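PDB 4QFL: ABC transporter periplasmic peptide-binding protein from Pseudoalteromonas, which binds dipeptides in the periplasm, here Ala-Phe, and probably hands them to an ABC transporter for uptake. Local coordinates for residues W377-R383 with E413-F417. Residues are numbered along the deposited sequence; the frame is centred on the assembly and turned at random.
Sequences WAMPVSR and EWNTF. With PHE (phenylalanine), chain D.
Val381 and Arg383 lie against the indole of Trp414 where strand 373-378 runs out into a loop and helix 414-422 begins, on the wall of the dipeptide site in this periplasmic binding protein fold. The Val381 methyl CG2 sits over one face of the indole, a CH-pi contact 3.8 Å from the centroid of the Trp414 five-membered ring. Arg383 CD lies over the same face, beside CZ2 of Trp414. The arginine chain folds at chi2 and chi3, so that one face of the guanidinium is turned to the CE2-NE1 side of the indole, planes 46° apart, and the guanidinium edge meets the ligand carboxylate. Arg383 NE gives a nearly straight bond to PHE O and NH2 one to PHE OXT, both 3.0 Å, so the C-terminal carboxylate is gripped by two nitrogens. NH1 turns elsewhere, to the carbonyl of Ser382 and a salt bridge with Glu36, which should help fix the group's rotation.

Farther round the indole, Met379 runs alongside the six-membered ring, pointing the same way; its SD makes an oblique Met-aromatic contact, 4.8 Å from the Trp414 six-membered-ring centroid. The pyrrolidine of Pro380 crosses the indole at about a right angle, CD meeting CE3 of Trp414, while its CG reaches the first turn of the helix. Glu413 N-caps that turn, its carboxylate accepting from the backbone N of Asn415 and Thr416.

Phe417, whose N closes this first turn on Glu413 O, extends with CG anti to its backbone N (chi1 -172°), bringing its ring against the backbone of Ala378 and Met379. Met379 CA rests over one face, and Trp377 meets the ring obliquely, planes at 45°. Phe417 CE1 lies 3.3 Å from Ala378 O, a buried carbonyl oxygen with no hydrogen-bond partner in the model.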
ATOM      1  N   TRP A 377      -7.132 -17.534  -5.057  1.00 17.35           N
ATOM      2  CA  TRP A 377      -5.923 -16.937  -5.556  1.00 16.70           C
ATOM      3  C   TRP A 377      -4.982 -16.608  -4.404  1.00 15.63           C
ATOM      4  O   TRP A 377      -5.400 -16.009  -3.417  1.00 16.91           O
ATOM      5  CB  TRP A 377      -6.284 -15.698  -6.356  1.00 16.13           C
ATOM      6  CG  TRP A 377      -6.829 -16.054  -7.696  1.00 18.50           C
ATOM      7  CD1 TRP A 377      -7.862 -16.904  -7.970  1.00 18.87           C
ATOM      8  CD2 TRP A 377      -6.370 -15.560  -8.955  1.00 19.36           C
ATOM      9  NE1 TRP A 377      -8.072 -16.975  -9.330  1.00 18.22           N
ATOM     10  CE2 TRP A 377      -7.165 -16.158  -9.953  1.00 19.11           C
ATOM     11  CE3 TRP A 377      -5.367 -14.663  -9.331  1.00 18.56           C
ATOM     12  CZ2 TRP A 377      -6.985 -15.886 -11.302  1.00 21.14           C
ATOM     13  CZ3 TRP A 377      -5.186 -14.405 -10.660  1.00 21.32           C
ATOM     14  CH2 TRP A 377      -5.991 -15.011 -11.635  1.00 22.96           C
ATOM     15  N   ALA A 378      -3.718 -17.013  -4.539  1.00 18.10           N
ATOM     16  CA  ALA A 378      -2.721 -16.866  -3.480  1.00 16.68           C
ATOM     17  C   ALA A 378      -1.515 -16.050  -3.931  1.00 20.01           C
ATOM     18  O   ALA A 378      -0.921 -16.336  -4.970  1.00 18.67           O
ATOM     19  CB  ALA A 378      -2.261 -18.234  -2.982  1.00 16.76           C
ATOM     20  N   MET A 379      -1.151 -15.045  -3.133  1.00 19.64           N
ATOM     21  CA  MET A 379       0.020 -14.203  -3.395  1.00 20.23           C
ATOM     22  C   MET A 379       1.309 -15.027  -3.436  1.00 19.48           C
ATOM     23  O   MET A 379       1.476 -15.959  -2.644  1.00 21.31           O
ATOM     24  CB  MET A 379       0.126 -13.103  -2.331  1.00 15.96           C
ATOM     25  CG  MET A 379      -1.134 -12.277  -2.223  1.00 16.73           C
ATOM     26  SD  MET A 379      -1.108 -11.049  -0.899  1.00 24.04           S
ATOM     27  CE  MET A 379      -1.379 -12.109   0.516  1.00 18.03           C
ATOM     28  N   PRO A 380       2.228 -14.677  -4.355  1.00 20.54           N
ATOM     29  CA  PRO A 380       3.480 -15.413  -4.556  1.00 20.70           C
ATOM     30  C   PRO A 380       4.609 -14.975  -3.619  1.00 21.74           C
ATOM     31  O   PRO A 380       5.643 -15.632  -3.541  1.00 21.39           O
ATOM     32  CB  PRO A 380       3.844 -15.059  -5.997  1.00 18.35           C
ATOM     33  CG  PRO A 380       3.342 -13.670  -6.151  1.00 18.28           C
ATOM     34  CD  PRO A 380       2.077 -13.580  -5.331  1.00 18.90           C
ATOM     35  N   VAL A 381       4.408 -13.867  -2.918  1.00 22.50           N
ATOM     36  CA  VAL A 381       5.449 -13.297  -2.070  1.00 17.79           C
ATOM     37  C   VAL A 381       4.900 -12.998  -0.678  1.00 17.67           C
ATOM     38  O   VAL A 381       3.694 -12.816  -0.495  1.00 17.24           O
ATOM     39  CB  VAL A 381       5.979 -11.993  -2.665  1.00 16.57           C
ATOM     40  CG1 VAL A 381       6.852 -12.270  -3.873  1.00 18.96           C
ATOM     41  CG2 VAL A 381       4.818 -11.095  -3.039  1.00 15.59           C
ATOM     42  N   SER A 382       5.797 -12.930   0.300  1.00 16.48           N
ATOM     43  CA  SER A 382       5.439 -12.589   1.677  1.00 18.63           C
ATOM     44  C   SER A 382       5.053 -11.109   1.817  1.00 19.05           C
ATOM     45  O   SER A 382       5.729 -10.238   1.266  1.00 18.26           O
ATOM     46  CB  SER A 382       6.623 -12.897   2.601  1.00 18.57           C
ATOM     47  OG  SER A 382       6.345 -12.495   3.928  1.00 19.35           O
ATOM     48  N   ARG A 383       3.961 -10.832   2.533  1.00 16.97           N
ATOM     49  CA  ARG A 383       3.553  -9.457   2.838  1.00 17.73           C
ATOM     50  C   ARG A 383       3.386  -9.356   4.340  1.00 16.03           C
ATOM     51  O   ARG A 383       3.249 -10.373   5.026  1.00 17.03           O
ATOM     52  CB  ARG A 383       2.213  -9.094   2.177  1.00 16.04           C
ATOM     53  CG  ARG A 383       1.990  -9.652   0.784  1.00 15.62           C
ATOM     54  CD  ARG A 383       3.024  -9.149  -0.198  1.00 15.46           C
ATOM     55  NE  ARG A 383       3.093  -7.695  -0.257  1.00 14.86           N
ATOM     56  CZ  ARG A 383       4.229  -6.996  -0.302  1.00 17.36           C
ATOM     57  NH1 ARG A 383       5.410  -7.610  -0.268  1.00 16.98           N
ATOM     58  NH2 ARG A 383       4.190  -5.673  -0.363  1.00 18.01           N
ATOM     59  N   GLU A 413       3.171 -14.424 -10.764  1.00 16.36           N
ATOM     60  CA  GLU A 413       4.104 -13.356 -10.403  1.00 17.92           C
ATOM     61  C   GLU A 413       3.346 -12.191  -9.747  1.00 18.53           C
ATOM     62  O   GLU A 413       2.259 -11.812 -10.196  1.00 16.37           O
ATOM     63  CB  GLU A 413       4.894 -12.900 -11.651  1.00 19.54           C
ATOM     64  CG  GLU A 413       5.912 -11.771 -11.433  1.00 20.23           C
ATOM     65  CD  GLU A 413       5.268 -10.402 -11.397  1.00 20.36           C
ATOM     66  OE1 GLU A 413       4.289 -10.194 -12.142  1.00 19.51           O
ATOM     67  OE2 GLU A 413       5.727  -9.539 -10.622  1.00 20.58           O
ATOM     68  N   TRP A 414       3.930 -11.636  -8.687  1.00 17.27           N
ATOM     69  CA  TRP A 414       3.280 -10.629  -7.843  1.00 15.58           C
ATOM     70  C   TRP A 414       2.572  -9.532  -8.608  1.00 17.12           C
ATOM     71  O   TRP A 414       1.376  -9.329  -8.417  1.00 16.35           O
ATOM     72  CB  TRP A 414       4.299 -10.026  -6.888  1.00 14.11           C
ATOM     73  CG  TRP A 414       3.801  -9.001  -5.890  1.00 14.34           C
ATOM     74  CD1 TRP A 414       4.467  -7.877  -5.507  1.00 16.38           C
ATOM     75  CD2 TRP A 414       2.584  -9.020  -5.117  1.00 17.52           C
ATOM     76  NE1 TRP A 414       3.751  -7.192  -4.565  1.00 17.83           N
ATOM     77  CE2 TRP A 414       2.592  -7.866  -4.304  1.00 16.51           C
ATOM     78  CE3 TRP A 414       1.494  -9.887  -5.042  1.00 17.39           C
ATOM     79  CZ2 TRP A 414       1.553  -7.558  -3.419  1.00 13.78           C
ATOM     80  CZ3 TRP A 414       0.460  -9.579  -4.166  1.00 17.61           C
ATOM     81  CH2 TRP A 414       0.500  -8.419  -3.365  1.00 17.40           C
ATOM     82  N   ASN A 415       3.296  -8.821  -9.468  1.00 15.73           N
ATOM     83  CA  ASN A 415       2.683  -7.729 -10.231  1.00 16.63           C
ATOM     84  C   ASN A 415       1.596  -8.195 -11.211  1.00 18.85           C
ATOM     85  O   ASN A 415       0.577  -7.532 -11.385  1.00 18.76           O
ATOM     86  CB  ASN A 415       3.748  -6.908 -10.969  1.00 18.74           C
ATOM     87  CG  ASN A 415       4.705  -6.182 -10.020  1.00 19.41           C
ATOM     88  OD1 ASN A 415       4.301  -5.627  -8.992  1.00 16.52           O
ATOM     89  ND2 ASN A 415       5.978  -6.193 -10.366  1.00 17.44           N
ATOM     90  N   THR A 416       1.819  -9.339 -11.850  1.00 20.34           N
ATOM     91  CA  THR A 416       0.827  -9.959 -12.717  1.00 17.00           C
ATOM     92  C   THR A 416      -0.420 -10.299 -11.924  1.00 17.64           C
ATOM     93  O   THR A 416      -1.543 -10.067 -12.364  1.00 18.92           O
ATOM     94  CB  THR A 416       1.375 -11.272 -13.301  1.00 18.38           C
ATOM     95  OG1 THR A 416       2.565 -11.012 -14.052  1.00 19.14           O
ATOM     96  CG2 THR A 416       0.336 -11.932 -14.204  1.00 22.63           C
ATOM     97  N   PHE A 417      -0.194 -10.872 -10.752  1.00 16.80           N
ATOM     98  CA  PHE A 417      -1.239 -11.259  -9.818  1.00 16.48           C
ATOM     99  C   PHE A 417      -2.172 -10.095  -9.517  1.00 17.36           C
ATOM    100  O   PHE A 417      -3.400 -10.210  -9.643  1.00 14.78           O
ATOM    101  CB  PHE A 417      -0.568 -11.731  -8.531  1.00 16.91           C
ATOM    102  CG  PHE A 417      -1.500 -12.333  -7.533  1.00 17.78           C
ATOM    103  CD1 PHE A 417      -1.903 -13.647  -7.656  1.00 18.25           C
ATOM    104  CD2 PHE A 417      -1.936 -11.600  -6.445  1.00 17.75           C
ATOM    105  CE1 PHE A 417      -2.742 -14.212  -6.724  1.00 17.89           C
ATOM    106  CE2 PHE A 417      -2.773 -12.158  -5.513  1.00 18.84           C
ATOM    107  CZ  PHE A 417      -3.179 -13.470  -5.652  1.00 17.33           C
TER
HETATM  108  N   PHE D 602      -0.592  -2.666  -1.240  1.00 18.48           N
HETATM  109  CA  PHE D 602      -0.591  -4.124  -1.280  1.00 15.77           C
HETATM  110  C   PHE D 602       0.760  -4.648  -0.851  1.00 17.59           C
HETATM  111  O   PHE D 602       0.853  -5.696  -0.221  1.00 19.81           O
HETATM  112  CB  PHE D 602      -0.870  -4.614  -2.696  1.00 14.98           C
HETATM  113  CG  PHE D 602      -2.276  -4.410  -3.142  1.00 18.26           C
HETATM  114  CD1 PHE D 602      -3.336  -4.786  -2.334  1.00 17.50           C
HETATM  115  CD2 PHE D 602      -2.542  -3.849  -4.370  1.00 17.51           C
HETATM  116  CE1 PHE D 602      -4.629  -4.613  -2.742  1.00 19.15           C
HETATM  117  CE2 PHE D 602      -3.835  -3.672  -4.789  1.00 18.40           C
HETATM  118  CZ  PHE D 602      -4.884  -4.050  -3.975  1.00 18.37           C
HETATM  119  OXT PHE D 602       1.788  -4.033  -1.136  1.00 16.78           O